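Local coordinates for protein proteophosphoglycan (Silicibacter pomeroyi DSS-3, PDB 2RE3) that is of unknown function but belongs to the DUF1285 family, which may take part in signal transduction, at residues 119-131 / 143-155. Sequence-based numbering, arbitrary orientation.
Sequences GDSAVAGEGNPIR and PYVHVRAGLEALI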
# COMPACT_ATOMS: atom_id res chain seq x y z
N GLY A 119 9.61 -3.38 0.48
CA GLY A 119 10.04 -4.73 0.68
C GLY A 119 9.02 -5.68 1.28
O GLY A 119 9.33 -6.87 1.43
N ASP A 120 7.82 -5.22 1.61
CA ASP A 120 6.84 -6.12 2.20
C ASP A 120 6.15 -6.97 1.13
O ASP A 120 6.02 -6.59 -0.04
CB ASP A 120 5.78 -5.37 2.99
CG ASP A 120 6.33 -4.66 4.22
OD1 ASP A 120 7.26 -5.20 4.91
OD2 ASP A 120 5.79 -3.56 4.49
N SER A 121 5.68 -8.12 1.57
CA SER A 121 5.08 -9.11 0.71
C SER A 121 3.60 -9.21 1.09
O SER A 121 3.28 -9.28 2.27
CB SER A 121 5.79 -10.43 0.99
OG SER A 121 5.23 -11.47 0.25
N ALA A 122 2.69 -9.25 0.11
CA ALA A 122 1.27 -9.50 0.42
C ALA A 122 0.68 -10.51 -0.53
O ALA A 122 0.68 -10.26 -1.72
CB ALA A 122 0.48 -8.23 0.30
N VAL A 123 0.20 -11.63 0.00
CA VAL A 123 -0.43 -12.65 -0.81
C VAL A 123 -1.87 -12.22 -1.06
O VAL A 123 -2.66 -12.11 -0.11
CB VAL A 123 -0.44 -13.98 -0.06
CG1 VAL A 123 -1.36 -14.99 -0.76
CG2 VAL A 123 1.00 -14.51 0.13
N ALA A 124 -2.21 -11.97 -2.33
CA ALA A 124 -3.59 -11.53 -2.63
C ALA A 124 -4.61 -12.64 -2.36
O ALA A 124 -4.40 -13.81 -2.67
CB ALA A 124 -3.72 -11.01 -4.08
N GLY A 125 -5.72 -12.26 -1.77
CA GLY A 125 -6.76 -13.22 -1.40
C GLY A 125 -7.76 -12.52 -0.52
O GLY A 125 -7.72 -11.31 -0.36
N GLU A 126 -8.65 -13.28 0.09
CA GLU A 126 -9.66 -12.66 0.92
C GLU A 126 -9.09 -11.81 2.04
O GLU A 126 -9.59 -10.73 2.29
CB GLU A 126 -10.59 -13.71 1.47
CG GLU A 126 -11.87 -13.13 1.99
CD GLU A 126 -12.77 -14.21 2.48
OE1 GLU A 126 -13.47 -14.80 1.62
OE2 GLU A 126 -12.74 -14.51 3.71
N GLY A 127 -8.03 -12.28 2.70
CA GLY A 127 -7.37 -11.50 3.77
C GLY A 127 -6.69 -10.21 3.26
O GLY A 127 -6.62 -9.20 3.98
N ASN A 128 -6.19 -10.27 2.03
CA ASN A 128 -5.58 -9.12 1.40
C ASN A 128 -6.23 -8.91 0.01
O ASN A 128 -5.65 -9.30 -1.03
CB ASN A 128 -4.10 -9.38 1.26
CG ASN A 128 -3.40 -9.52 2.58
OD1 ASN A 128 -3.48 -8.67 3.47
ND2 ASN A 128 -2.67 -10.60 2.72
N PRO A 129 -7.43 -8.32 -0.02
CA PRO A 129 -8.12 -8.27 -1.31
C PRO A 129 -7.54 -7.25 -2.25
O PRO A 129 -6.88 -6.31 -1.80
CB PRO A 129 -9.55 -7.91 -0.94
CG PRO A 129 -9.44 -7.15 0.31
CD PRO A 129 -8.24 -7.71 1.04
N ILE A 130 -7.75 -7.49 -3.54
CA ILE A 130 -7.47 -6.53 -4.61
C ILE A 130 -8.74 -5.72 -4.82
O ILE A 130 -9.81 -6.28 -4.88
CB ILE A 130 -7.10 -7.25 -5.92
CG1 ILE A 130 -5.82 -8.05 -5.69
CG2 ILE A 130 -6.91 -6.24 -7.04
CD1 ILE A 130 -5.51 -9.09 -6.74
N ARG A 131 -8.63 -4.41 -4.92
CA ARG A 131 -9.80 -3.53 -5.06
C ARG A 131 -9.65 -2.80 -6.37
O ARG A 131 -8.54 -2.53 -6.79
CB ARG A 131 -9.77 -2.54 -3.91
CG ARG A 131 -10.62 -1.33 -4.06
CD ARG A 131 -10.85 -0.67 -2.72
NE ARG A 131 -9.67 0.07 -2.25
CZ ARG A 131 -9.38 1.33 -2.58
NH1 ARG A 131 -10.14 2.04 -3.42
NH2 ARG A 131 -8.30 1.90 -2.08
N PRO A 143 -5.88 0.05 -9.53
CA PRO A 143 -6.23 -0.96 -8.56
C PRO A 143 -5.24 -0.99 -7.39
O PRO A 143 -4.06 -0.68 -7.56
CB PRO A 143 -6.13 -2.24 -9.37
CG PRO A 143 -5.03 -1.99 -10.34
CD PRO A 143 -4.90 -0.47 -10.49
N TYR A 144 -5.73 -1.39 -6.23
CA TYR A 144 -4.92 -1.53 -5.03
C TYR A 144 -4.92 -2.96 -4.54
O TYR A 144 -5.78 -3.75 -4.94
CB TYR A 144 -5.49 -0.66 -3.94
CG TYR A 144 -5.63 0.80 -4.33
CD1 TYR A 144 -6.70 1.24 -5.09
CD2 TYR A 144 -4.69 1.76 -3.91
CE1 TYR A 144 -6.86 2.58 -5.42
CE2 TYR A 144 -4.85 3.12 -4.23
CZ TYR A 144 -5.95 3.51 -5.00
OH TYR A 144 -6.15 4.81 -5.35
N VAL A 145 -3.96 -3.28 -3.67
CA VAL A 145 -3.98 -4.53 -2.89
C VAL A 145 -3.67 -4.25 -1.42
O VAL A 145 -2.82 -3.42 -1.09
CB VAL A 145 -3.03 -5.60 -3.45
CG1 VAL A 145 -1.58 -5.12 -3.49
CG2 VAL A 145 -3.10 -6.86 -2.62
N HIS A 146 -4.40 -4.91 -0.54
CA HIS A 146 -4.21 -4.75 0.89
C HIS A 146 -2.92 -5.45 1.31
O HIS A 146 -2.63 -6.57 0.86
CB HIS A 146 -5.40 -5.36 1.62
CG HIS A 146 -5.34 -5.31 3.12
ND1 HIS A 146 -4.87 -6.36 3.86
CD2 HIS A 146 -5.78 -4.38 4.00
CE1 HIS A 146 -4.99 -6.07 5.15
NE2 HIS A 146 -5.53 -4.88 5.27
N VAL A 147 -2.13 -4.76 2.12
CA VAL A 147 -0.87 -5.30 2.65
C VAL A 147 -1.06 -5.66 4.11
O VAL A 147 -0.82 -6.79 4.50
CB VAL A 147 0.25 -4.25 2.55
CG1 VAL A 147 1.57 -4.83 3.10
CG2 VAL A 147 0.33 -3.71 1.11
N ARG A 148 -1.49 -4.70 4.94
CA ARG A 148 -1.78 -5.02 6.33
C ARG A 148 -2.59 -3.93 7.00
O ARG A 148 -2.43 -2.74 6.69
CB ARG A 148 -0.49 -5.26 7.15
CG ARG A 148 0.43 -4.04 7.28
CD ARG A 148 1.55 -4.27 8.33
NE ARG A 148 2.36 -3.05 8.45
CZ ARG A 148 3.30 -2.68 7.58
NH1 ARG A 148 3.61 -3.48 6.56
NH2 ARG A 148 3.96 -1.54 7.73
N ALA A 149 -3.46 -4.34 7.91
CA ALA A 149 -4.10 -3.43 8.84
C ALA A 149 -4.69 -2.20 8.16
O ALA A 149 -4.67 -1.10 8.70
CB ALA A 149 -3.13 -3.04 9.93
N GLY A 150 -5.24 -2.39 6.96
CA GLY A 150 -5.86 -1.31 6.17
C GLY A 150 -4.89 -0.52 5.34
O GLY A 150 -5.29 0.43 4.64
N LEU A 151 -3.61 -0.84 5.42
CA LEU A 151 -2.65 -0.13 4.63
C LEU A 151 -2.61 -0.84 3.27
O LEU A 151 -2.33 -2.03 3.20
CB LEU A 151 -1.29 -0.16 5.28
CG LEU A 151 -1.18 0.32 6.72
CD1 LEU A 151 0.23 0.00 7.19
CD2 LEU A 151 -1.51 1.82 6.86
N GLU A 152 -2.89 -0.09 2.21
CA GLU A 152 -2.95 -0.64 0.90
C GLU A 152 -1.78 -0.19 0.05
O GLU A 152 -1.19 0.84 0.31
CB GLU A 152 -4.22 -0.19 0.22
CG GLU A 152 -5.45 -0.85 0.74
CD GLU A 152 -6.68 -0.42 -0.03
OE1 GLU A 152 -6.91 0.81 -0.11
OE2 GLU A 152 -7.37 -1.30 -0.57
N ALA A 153 -1.47 -1.01 -0.96
CA ALA A 153 -0.51 -0.69 -1.99
C ALA A 153 -1.22 -0.38 -3.34
O ALA A 153 -2.06 -1.17 -3.83
CB ALA A 153 0.45 -1.85 -2.15
N LEU A 154 -0.89 0.75 -3.94
CA LEU A 154 -1.30 1.04 -5.31
C LEU A 154 -0.43 0.19 -6.23
O LEU A 154 0.79 0.21 -6.12
CB LEU A 154 -1.09 2.51 -5.65
CG LEU A 154 -1.53 2.95 -7.03
CD1 LEU A 154 -3.05 2.86 -7.15
CD2 LEU A 154 -1.05 4.38 -7.29
N ILE A 155 -1.08 -0.55 -7.13
CA ILE A 155 -0.37 -1.44 -8.05
C ILE A 155 0.20 -0.59 -9.19
O ILE A 155 -0.56 0.10 -9.86
CB ILE A 155 -1.31 -2.57 -8.56
CG1 ILE A 155 -1.73 -3.47 -7.40
CG2 ILE A 155 -0.65 -3.43 -9.60
CD1 ILE A 155 -2.98 -4.24 -7.69
O HOH W 1 6.39 -1.58 5.79
O HOH W 2 -8.00 -3.84 -0.66
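Arg-131 lays its guanidinium flat over one face of the Tyr-144 ring, in an off-centre cation-pi stack with planes 12° apart. Arg-131 NH2 comes closest, 3.5 Å from Tyr-144 CD1. Arg-131 CG stands opposite the backbone N (chi1 163°), and the chain bends at chi3, which brings the group back over the ring. Arg-131 also grips the Glu-152 carboxylate side-on, with one nitrogen to each oxygen. Arg-131 NH2 donates to Glu-152 OE1 at 2.6 Å, and Arg-131 NE donates to Glu-152 OE2 on its syn lone pair. The two flat groups are nearly coplanar, so the salt bridge fixes the guanidinium's rotation while the ring supports its face. Leu-154 CD1 covers the other face of the ring, and Tyr-144 OH bonds to Asp-93. Arg-131 itself is exposed, so this is the solvent side.

The other face of the sheet, carrying Ile-130 and Val-145, is the buried apolar side. Ile-130 CG1 and Ala-124 CB meet Val-145 CG2, and Ile-130 CG2 reaches Ile-155 CD1. Phe-183 of strand 181-185 also packs on Ile-130.

Asn-128 pins the loop between the two short strands. Asn-128 OD1 accepts a hydrogen bond from His-146 ND1 at 2.7 Å, in the carbonyl plane on a lone pair, and Asn-128 ND2 donates to Val-123 O. The other ring nitrogen, His-146 NE2, accepts from Gly-150 N.

A second polar end, partly exposed, is at Asp-120. Arg-148 NH1 meets Asp-120 OD2 at 3.0 Å from above the carboxylate plane, and the two planes are almost perpendicular. This single-nitrogen grip contrasts with the paired bonds at Glu-152.

Backbone bonds between Arg-131 and Tyr-144, with His-146 N to Pro-129 O, attach edge strand 130-131 antiparallel to 144-148. That strand continues through a classic bulge at Val-147 and Arg-148 and a type I' hairpin into 151-155, within the six-stranded mixed sheet of the DUF1285 C-terminal domain.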